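Local coordinates for protein octaprenyl-diphosphate synthase (Bacteroides thetaiotaomicron, PDB 3RMG) that probably joins isoprenoid diphosphates into longer prenyl chains as a magnesium-dependent prenyltransferase of the FPP/GGPP synthase family, at residues D168-K173 with C209-D214; F217-S222 with K237-A242; A258-E263 with P268-R273. All blocks are in the same frame, centred on the assembly; numbering follows the deposited sequence.

Interaction 1 (D168-K173 with C209-D214); sequences DVIRKK and CFQIKD
Ile170 and Gln211 mark the closest approach of the backbones, with CA of Ile170 7.1 Å from CA of Gln211 where helix 163-172 meets helix 193-217. Ile170 carries the first side of the contact. Its CG1 lies 3.7 Å from Gln211 CG. Its CG2 branch meets the base of the same chain, 3.8 Å from Gln211 CB. The two side chains cross at a slant, and CG1, CG2 and CD1 of the isoleucine cover CB and CG of the glutamine. Gln211 CG is anti to the backbone N (chi1 -172°), and the bend at chi2 (51°) turns the amide off this apolar patch. There OE1 hydrogen-bonds Thr174 and NE2 hydrogen-bonds Asp215. Asp215 and Asp214 belong to a DDxxD sequence, which in this family typically binds magnesium-diphosphate, so Gln211 may act as a second-shell residue. Ile170 CD1 lies 4.3 Å from Ile212 CG1. Cutting Ile170 back to an alanine removes CG1, CG2 and CD1, which would probably open a gap beside the Gln211 stem and leave Ile212 without this neighbour. The contact is buried near the middle of the chain. Ile170 also touches Ile208 on helix 193-217, and Ile212 reaches Ile291 on helix 283-302, bringing in a third helix.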
loop_
_atom_site.group_PDB
_atom_site.type_symbol
_atom_site.label_atom_id
_atom_site.label_comp_id
_atom_site.label_asym_id
_atom_site.label_seq_id
_atom_site.Cartn_x
_atom_site.Cartn_y
_atom_site.Cartn_z
ATOM N N ASP A 168 10.641 2.915 -22.442
ATOM C CA ASP A 168 10.148 1.772 -21.707
ATOM C C ASP A 168 9.830 2.152 -20.270
ATOM O O ASP A 168 8.809 1.751 -19.732
ATOM C CB ASP A 168 11.165 0.637 -21.733
ATOM C CG ASP A 168 10.581 -0.660 -21.239
ATOM O OD1 ASP A 168 9.494 -1.038 -21.730
ATOM O OD2 ASP A 168 11.197 -1.297 -20.357
ATOM N N VAL A 169 10.714 2.921 -19.646
ATOM C CA VAL A 169 10.525 3.344 -18.262
ATOM C C VAL A 169 9.313 4.265 -18.107
ATOM O O VAL A 169 8.512 4.111 -17.180
ATOM C CB VAL A 169 11.764 4.102 -17.737
ATOM C CG1 VAL A 169 11.495 4.663 -16.335
ATOM C CG2 VAL A 169 13.005 3.199 -17.759
ATOM N N ILE A 170 9.201 5.243 -19.002
ATOM C CA ILE A 170 8.020 6.096 -19.044
ATOM C C ILE A 170 6.721 5.276 -19.234
ATOM O O ILE A 170 5.736 5.478 -18.523
ATOM C CB ILE A 170 8.144 7.131 -20.166
ATOM C CG1 ILE A 170 9.303 8.093 -19.881
ATOM C CG2 ILE A 170 6.837 7.889 -20.333
ATOM C CD1 ILE A 170 9.613 9.045 -21.062
ATOM N N ARG A 171 6.721 4.331 -20.147
ATOM C CA ARG A 171 5.547 3.526 -20.388
ATOM C C ARG A 171 5.170 2.733 -19.171
ATOM O O ARG A 171 4.027 2.448 -18.959
ATOM C CB ARG A 171 5.699 2.646 -21.618
ATOM C CG ARG A 171 5.478 3.396 -22.881
ATOM C CD ARG A 171 5.374 2.530 -24.084
ATOM N NE ARG A 171 6.654 2.343 -24.724
ATOM C CZ ARG A 171 7.149 3.100 -25.689
ATOM N NH1 ARG A 171 8.354 2.826 -26.125
ATOM N NH2 ARG A 171 6.375 3.883 -26.412
ATOM N N LYS A 172 6.157 2.355 -18.385
ATOM C CA LYS A 172 5.913 1.600 -17.179
ATOM C C LYS A 172 5.561 2.423 -15.972
ATOM O O LYS A 172 5.190 1.891 -14.973
ATOM C CB LYS A 172 7.089 0.710 -16.874
ATOM C CG LYS A 172 7.036 -0.552 -17.650
ATOM C CD LYS A 172 8.392 -0.978 -18.077
ATOM C CE LYS A 172 8.325 -2.094 -19.070
ATOM N NZ LYS A 172 8.162 -3.380 -18.376
ATOM N N LYS A 173 5.696 3.727 -16.062
ATOM C CA LYS A 173 5.376 4.558 -14.933
ATOM C C LYS A 173 4.396 5.698 -15.179
ATOM O O LYS A 173 3.223 5.529 -15.046
ATOM C CB LYS A 173 6.659 5.089 -14.338
ATOM C CG LYS A 173 6.539 5.641 -12.957
ATOM C CD LYS A 173 7.900 6.098 -12.492
ATOM C CE LYS A 173 7.816 7.138 -11.410
ATOM N NZ LYS A 173 8.930 8.077 -11.527
ATOM N N CYS A 209 3.766 12.338 -23.877
ATOM C CA CYS A 209 3.999 13.771 -24.125
ATOM C C CYS A 209 4.231 14.498 -22.793
ATOM O O CYS A 209 5.145 15.304 -22.648
ATOM C CB CYS A 209 2.806 14.413 -24.825
ATOM S SG CYS A 209 2.501 13.840 -26.488
ATOM N N PHE A 210 3.369 14.210 -21.832
ATOM C CA PHE A 210 3.431 14.847 -20.538
ATOM C C PHE A 210 4.793 14.621 -19.880
ATOM O O PHE A 210 5.432 15.571 -19.417
ATOM C CB PHE A 210 2.312 14.298 -19.659
ATOM C CG PHE A 210 2.099 15.067 -18.391
ATOM C CD1 PHE A 210 1.230 16.150 -18.359
ATOM C CD2 PHE A 210 2.766 14.707 -17.224
ATOM C CE1 PHE A 210 1.031 16.864 -17.185
ATOM C CE2 PHE A 210 2.571 15.417 -16.041
ATOM C CZ PHE A 210 1.702 16.497 -16.025
ATOM N N GLN A 211 5.240 13.366 -19.848
ATOM C CA GLN A 211 6.496 13.016 -19.180
ATOM C C GLN A 211 7.718 13.650 -19.839
ATOM O O GLN A 211 8.603 14.146 -19.156
ATOM C CB GLN A 211 6.691 11.504 -19.133
ATOM C CG GLN A 211 7.875 11.111 -18.275
ATOM C CD GLN A 211 7.806 11.774 -16.913
ATOM O OE1 GLN A 211 6.871 11.538 -16.143
ATOM N NE2 GLN A 211 8.784 12.620 -16.614
ATOM N N ILE A 212 7.764 13.618 -21.166
ATOM C CA ILE A 212 8.847 14.228 -21.915
ATOM C C ILE A 212 8.856 15.741 -21.699
ATOM O O ILE A 212 9.919 16.341 -21.516
ATOM C CB ILE A 212 8.731 13.921 -23.410
ATOM C CG1 ILE A 212 9.051 12.448 -23.681
ATOM C CG2 ILE A 212 9.676 14.776 -24.200
ATOM C CD1 ILE A 212 8.754 12.025 -25.146
ATOM N N LYS A 213 7.674 16.356 -21.711
ATOM C CA LYS A 213 7.557 17.775 -21.377
ATOM C C LYS A 213 8.231 18.091 -20.046
ATOM O O LYS A 213 9.013 19.028 -19.948
ATOM C CB LYS A 213 6.092 18.205 -21.316
ATOM C CG LYS A 213 5.563 18.790 -22.609
ATOM C CD LYS A 213 5.880 20.280 -22.723
ATOM C CE LYS A 213 7.314 20.517 -23.170
ATOM N NZ LYS A 213 7.550 21.935 -23.577
ATOM N N ASP A 214 7.908 17.313 -19.021
ATOM C CA ASP A 214 8.494 17.497 -17.707
ATOM C C ASP A 214 10.007 17.329 -17.697
ATOM O O ASP A 214 10.700 18.050 -16.989
ATOM C CB ASP A 214 7.886 16.518 -16.706
ATOM C CG ASP A 214 6.882 17.175 -15.794
ATOM O OD1 ASP A 214 6.659 18.397 -15.940
ATOM O OD2 ASP A 214 6.328 16.472 -14.924
#

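Interaction 2 (F217-S222 with K237-A242); sequences FDYFDS and KLTLPA
Tyr219 alone carries this contact for 217-222, meeting Thr239, Pro241 and Ala242. Two hydrogen bonds come first, both at the phenol oxygen. Tyr219 OH donates to Thr239 OG1 over 2.7 Å, and Thr239 OG1 lies at the ring edge, in the ring plane. Ala242 N donates to Tyr219 OH over 3.2 Å, with an N-H...O angle of 153°. The CH-pi contact is with Pro241. Its CB sits over one face of the ring, 4.1 Å from the ring centroid and 28° off the normal. Apolar packing adds to it: Pro241 CG is 3.7 Å from Tyr219 CE2, and Ala242 CB is 4.4 Å from Tyr219 CZ. Ile275 and Thr278 of helix 268-280 also touch the tyrosine. Thr239 stands at the N-cap position of helix 240-249, yet its side chain makes no capping bond. Its OG1 lies between the backbone N and the carbonyl carbon (chi1 67°), turned to accept from the phenol instead, and the tyrosine takes up an N-H of the first helical turn. The buried hydroxyl is thus both donor and acceptor. This fixes the ring by its far end and ties the loop after helix 193-217 to the start of helix 240-249.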
loop_
_atom_site.group_PDB
_atom_site.type_symbol
_atom_site.label_atom_id
_atom_site.label_comp_id
_atom_site.label_asym_id
_atom_site.label_seq_id
_atom_site.Cartn_x
_atom_site.Cartn_y
_atom_site.Cartn_z
ATOM N N PHE A 217 11.735 20.515 -18.858
ATOM C CA PHE A 217 11.761 21.535 -17.815
ATOM C C PHE A 217 13.021 21.472 -16.960
ATOM O O PHE A 217 13.546 22.504 -16.554
ATOM C CB PHE A 217 10.533 21.426 -16.908
ATOM C CG PHE A 217 9.248 21.803 -17.582
ATOM C CD1 PHE A 217 8.039 21.293 -17.131
ATOM C CD2 PHE A 217 9.248 22.659 -18.674
ATOM C CE1 PHE A 217 6.851 21.636 -17.747
ATOM C CE2 PHE A 217 8.066 23.006 -19.298
ATOM C CZ PHE A 217 6.862 22.494 -18.831
ATOM N N ASP A 218 13.506 20.267 -16.681
ATOM C CA ASP A 218 14.665 20.104 -15.802
ATOM C C ASP A 218 15.940 20.769 -16.336
ATOM O O ASP A 218 16.859 21.077 -15.580
ATOM C CB ASP A 218 14.932 18.631 -15.546
ATOM C CG ASP A 218 15.780 18.407 -14.323
ATOM O OD1 ASP A 218 16.802 17.697 -14.429
ATOM O OD2 ASP A 218 15.424 18.947 -13.255
ATOM N N TYR A 219 15.993 20.984 -17.644
ATOM C CA TYR A 219 17.135 21.646 -18.262
ATOM C C TYR A 219 17.034 23.181 -18.172
ATOM O O TYR A 219 17.686 23.892 -18.937
ATOM C CB TYR A 219 17.257 21.208 -19.727
ATOM C CG TYR A 219 17.515 19.726 -19.912
ATOM C CD1 TYR A 219 18.731 19.273 -20.404
ATOM C CD2 TYR A 219 16.546 18.779 -19.596
ATOM C CE1 TYR A 219 18.977 17.925 -20.580
ATOM C CE2 TYR A 219 16.787 17.424 -19.763
ATOM C CZ TYR A 219 18.007 17.002 -20.256
ATOM O OH TYR A 219 18.272 15.657 -20.440
ATOM N N PHE A 220 16.219 23.679 -17.238
ATOM C CA PHE A 220 15.970 25.123 -17.098
ATOM C C PHE A 220 15.714 25.547 -15.650
ATOM O O PHE A 220 15.219 24.767 -14.835
ATOM C CB PHE A 220 14.794 25.560 -17.973
ATOM C CG PHE A 220 15.026 25.374 -19.443
ATOM C CD1 PHE A 220 15.418 26.434 -20.234
ATOM C CD2 PHE A 220 14.847 24.138 -20.036
ATOM C CE1 PHE A 220 15.630 26.267 -21.590
ATOM C CE2 PHE A 220 15.055 23.963 -21.388
ATOM C CZ PHE A 220 15.447 25.026 -22.167
ATOM N N ASP A 221 16.035 26.802 -15.348
ATOM C CA ASP A 221 16.019 27.304 -13.972
ATOM C C ASP A 221 14.628 27.484 -13.368
ATOM O O ASP A 221 14.310 26.879 -12.343
ATOM C CB ASP A 221 16.783 28.623 -13.893
ATOM C CG ASP A 221 18.208 28.495 -14.383
ATOM O OD1 ASP A 221 18.623 29.339 -15.205
ATOM O OD2 ASP A 221 18.907 27.546 -13.952
ATOM N N SER A 222 13.812 28.327 -13.996
ATOM C CA SER A 222 12.499 28.680 -13.457
ATOM C C SER A 222 12.472 28.559 -11.934
ATOM O O SER A 222 13.275 29.183 -11.237
ATOM C CB SER A 222 11.390 27.826 -14.087
ATOM O OG SER A 222 11.543 26.451 -13.776
ATOM N N LYS A 237 19.604 10.340 -13.586
ATOM C CA LYS A 237 18.821 10.157 -14.804
ATOM C C LYS A 237 19.322 10.958 -16.002
ATOM O O LYS A 237 19.611 12.149 -15.892
ATOM C CB LYS A 237 17.348 10.498 -14.540
ATOM C CG LYS A 237 16.741 9.771 -13.349
ATOM C CD LYS A 237 15.487 10.482 -12.861
ATOM C CE LYS A 237 15.044 9.960 -11.502
ATOM N NZ LYS A 237 14.009 10.848 -10.908
ATOM N N LEU A 238 19.405 10.288 -17.146
ATOM C CA LEU A 238 19.659 10.937 -18.424
ATOM C C LEU A 238 18.402 10.868 -19.299
ATOM O O LEU A 238 18.038 9.794 -19.791
ATOM C CB LEU A 238 20.822 10.255 -19.151
ATOM C CG LEU A 238 22.224 10.359 -18.554
ATOM C CD1 LEU A 238 23.222 9.683 -19.476
ATOM C CD2 LEU A 238 22.600 11.814 -18.330
ATOM N N THR A 239 17.755 12.014 -19.499
ATOM C CA THR A 239 16.483 12.056 -20.203
ATOM C C THR A 239 16.670 12.350 -21.687
ATOM O O THR A 239 17.774 12.619 -22.144
ATOM C CB THR A 239 15.514 13.085 -19.578
ATOM O OG1 THR A 239 16.023 14.410 -19.770
ATOM C CG2 THR A 239 15.315 12.818 -18.081
ATOM N N LEU A 240 15.574 12.306 -22.433
ATOM C CA LEU A 240 15.646 12.292 -23.888
ATOM C C LEU A 240 16.649 13.277 -24.480
ATOM O O LEU A 240 17.439 12.910 -25.345
ATOM C CB LEU A 240 14.264 12.517 -24.516
ATOM C CG LEU A 240 14.213 12.131 -25.994
ATOM C CD1 LEU A 240 14.619 10.671 -26.155
ATOM C CD2 LEU A 240 12.841 12.395 -26.613
ATOM N N PRO A 241 16.602 14.541 -24.041
ATOM C CA PRO A 241 17.462 15.550 -24.675
ATOM C C PRO A 241 18.951 15.171 -24.583
ATOM O O PRO A 241 19.654 15.145 -25.596
ATOM C CB PRO A 241 17.168 16.822 -23.865
ATOM C CG PRO A 241 15.843 16.561 -23.184
ATOM C CD PRO A 241 15.821 15.085 -22.918
ATOM N N ALA A 242 19.415 14.876 -23.372
ATOM C CA ALA A 242 20.784 14.437 -23.167
ATOM C C ALA A 242 21.075 13.238 -24.058
ATOM O O ALA A 242 21.966 13.283 -24.909
ATOM C CB ALA A 242 21.024 14.092 -21.691
#

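Interaction 3 (A258-E263 with P268-R273); sequences AFKVKE and PDEIVR
Lys260 and Glu270 form a salt bridge between helix 252-263 and helix 268-280. Lys260 NZ donates to Glu270 OE1 over 3.1 Å and approaches this oxygen nearly along its C-O axis. The two side chains cross at about a right angle. The lysine chain bends at chi3 (138°), which turns NZ to OE1; the glutamate is extended beyond CG. The carboxylate also lies against the lysine stem, with Glu270 OE1 3.2 Å from Lys260 CD. The pair sits at the partly exposed margin of the contact, and both residues touch a crystal neighbour, so their exact pose may owe something to the lattice. The short link between the helices adds polar ties. Thr265 OG1 hydrogen-bonds Lys260 O. Thr267, just before helix 268-280, takes the N-H of Glu270 on its OG1, an N-cap bond at the start of that helix. Further in, the contact is apolar. Val261 CG2 packs on Ile271 CG1 at 4.3 Å, and here the backbones are closest, with CA of Val261 7.6 Å from CA of Ile271. Both residues are buried and both touch Met233 of helix 231-234. Only four residues join the two segments, and their helices run in roughly opposite directions. The arrangement is an alpha-helical hairpin, with Val261 and Ile271 packed on its buried side and an ion pair bridging the helices at the margin.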
loop_
_atom_site.group_PDB
_atom_site.type_symbol
_atom_site.label_atom_id
_atom_site.label_comp_id
_atom_site.label_asym_id
_atom_site.label_seq_id
_atom_site.Cartn_x
_atom_site.Cartn_y
_atom_site.Cartn_z
ATOM N N ALA A 258 28.463 11.776 -18.396
ATOM C CA ALA A 258 27.261 10.946 -18.369
ATOM C C ALA A 258 27.494 9.701 -17.516
ATOM O O ALA A 258 26.663 9.339 -16.675
ATOM C CB ALA A 258 26.846 10.562 -19.784
ATOM N N PHE A 259 28.633 9.054 -17.739
ATOM C CA PHE A 259 29.057 7.941 -16.909
ATOM C C PHE A 259 28.964 8.368 -15.443
ATOM O O PHE A 259 28.494 7.614 -14.590
ATOM C CB PHE A 259 30.488 7.559 -17.285
ATOM C CG PHE A 259 30.993 6.309 -16.616
ATOM C CD1 PHE A 259 31.189 5.148 -17.349
ATOM C CD2 PHE A 259 31.301 6.303 -15.260
ATOM C CE1 PHE A 259 31.668 3.998 -16.742
ATOM C CE2 PHE A 259 31.778 5.156 -14.646
ATOM C CZ PHE A 259 31.961 4.002 -15.389
ATOM N N LYS A 260 29.395 9.596 -15.168
ATOM C CA LYS A 260 29.416 10.139 -13.809
ATOM C C LYS A 260 28.026 10.397 -13.227
ATOM O O LYS A 260 27.790 10.173 -12.039
ATOM C CB LYS A 260 30.229 11.435 -13.772
ATOM C CG LYS A 260 31.732 11.239 -13.646
ATOM C CD LYS A 260 32.389 12.532 -13.194
ATOM C CE LYS A 260 33.461 12.265 -12.160
ATOM N NZ LYS A 260 33.515 13.359 -11.148
ATOM N N VAL A 261 27.118 10.894 -14.061
ATOM C CA VAL A 261 25.744 11.144 -13.639
ATOM C C VAL A 261 25.066 9.847 -13.219
ATOM O O VAL A 261 24.501 9.749 -12.124
ATOM C CB VAL A 261 24.925 11.773 -14.779
ATOM C CG1 VAL A 261 23.465 11.910 -14.369
ATOM C CG2 VAL A 261 25.512 13.117 -15.177
ATOM N N LYS A 262 25.121 8.855 -14.104
ATOM C CA LYS A 262 24.566 7.537 -13.819
ATOM C C LYS A 262 25.257 6.934 -12.601
ATOM O O LYS A 262 24.622 6.320 -11.751
ATOM C CB LYS A 262 24.734 6.601 -15.024
ATOM C CG LYS A 262 23.889 6.964 -16.243
ATOM N N GLU A 263 26.569 7.122 -12.525
ATOM C CA GLU A 263 27.364 6.522 -11.465
ATOM C C GLU A 263 27.034 7.126 -10.104
ATOM O O GLU A 263 27.423 6.585 -9.069
ATOM C CB GLU A 263 28.852 6.683 -11.765
ATOM C CG GLU A 263 29.725 5.722 -10.991
ATOM C CD GLU A 263 29.347 4.279 -11.249
ATOM O OE1 GLU A 263 29.126 3.929 -12.428
ATOM O OE2 GLU A 263 29.270 3.499 -10.277
ATOM N N PRO A 268 27.674 18.743 -9.055
ATOM C CA PRO A 268 26.655 19.761 -9.331
ATOM C C PRO A 268 27.094 20.712 -10.440
ATOM O O PRO A 268 26.254 21.221 -11.182
ATOM C CB PRO A 268 26.550 20.513 -8.004
ATOM C CG PRO A 268 26.937 19.510 -6.977
ATOM C CD PRO A 268 27.991 18.651 -7.618
ATOM N N ASP A 269 28.398 20.944 -10.545
ATOM C CA ASP A 269 28.937 21.834 -11.566
ATOM C C ASP A 269 28.984 21.147 -12.926
ATOM O O ASP A 269 28.617 21.737 -13.943
ATOM C CB ASP A 269 30.335 22.315 -11.172
ATOM C CG ASP A 269 30.352 23.025 -9.832
ATOM O OD1 ASP A 269 30.930 22.473 -8.872
ATOM O OD2 ASP A 269 29.786 24.134 -9.738
ATOM N N GLU A 270 29.434 19.897 -12.937
ATOM C CA GLU A 270 29.528 19.127 -14.172
ATOM C C GLU A 270 28.166 19.006 -14.847
ATOM O O GLU A 270 28.061 19.078 -16.072
ATOM C CB GLU A 270 30.103 17.737 -13.894
ATOM C CG GLU A 270 31.619 17.701 -13.801
ATOM C CD GLU A 270 32.178 16.297 -13.931
ATOM O OE1 GLU A 270 32.518 15.692 -12.892
ATOM O OE2 GLU A 270 32.277 15.798 -15.072
ATOM N N ILE A 271 27.126 18.821 -14.041
ATOM C CA ILE A 271 25.771 18.691 -14.558
ATOM C C ILE A 271 25.347 19.936 -15.351
ATOM O O ILE A 271 24.839 19.825 -16.472
ATOM C CB ILE A 271 24.785 18.372 -13.413
ATOM C CG1 ILE A 271 24.828 16.867 -13.104
ATOM C CG2 ILE A 271 23.384 18.827 -13.769
ATOM C CD1 ILE A 271 24.406 16.496 -11.687
ATOM N N VAL A 272 25.577 21.117 -14.782
ATOM C CA VAL A 272 25.263 22.362 -15.473
ATOM C C VAL A 272 25.916 22.372 -16.844
ATOM O O VAL A 272 25.374 22.923 -17.802
ATOM C CB VAL A 272 25.737 23.601 -14.678
ATOM C CG1 VAL A 272 25.568 24.858 -15.511
ATOM C CG2 VAL A 272 24.978 23.726 -13.360
ATOM N N ARG A 273 27.085 21.752 -16.933
ATOM C CA ARG A 273 27.855 21.755 -18.168
ATOM C C ARG A 273 27.308 20.776 -19.192
ATOM O O ARG A 273 27.220 21.095 -20.380
ATOM C CB ARG A 273 29.325 21.442 -17.885
ATOM C CG ARG A 273 30.177 22.657 -17.559
ATOM C CD ARG A 273 31.588 22.234 -17.174
ATOM N NE ARG A 273 31.655 21.761 -15.794
ATOM C CZ ARG A 273 32.626 20.994 -15.312
ATOM N NH1 ARG A 273 33.615 20.596 -16.101
ATOM N NH2 ARG A 273 32.602 20.618 -14.040
#

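In the fold
The three contacts follow one another along the chain, each closing before the next opens, and all lie in the polyprenyl synthetase region of this all-alpha fold. Interaction 1 is the most central, its centre about 7 Å from that of the chain. Interaction 2 lies about 13 Å from it, centre to centre, and starts where helix 193-217 ends. Interaction 3 is the outermost, about 25 Å from the chain centre and about 12 Å from interaction 2, centre to centre. These last two touch: Leu238 CD1 packs on Ala258 CB at 3.7 Å. Interactions 1 and 3 do not meet. The aspartate-rich sequence, in this family typically a magnesium site, runs from the end of interaction 1 into interaction 2.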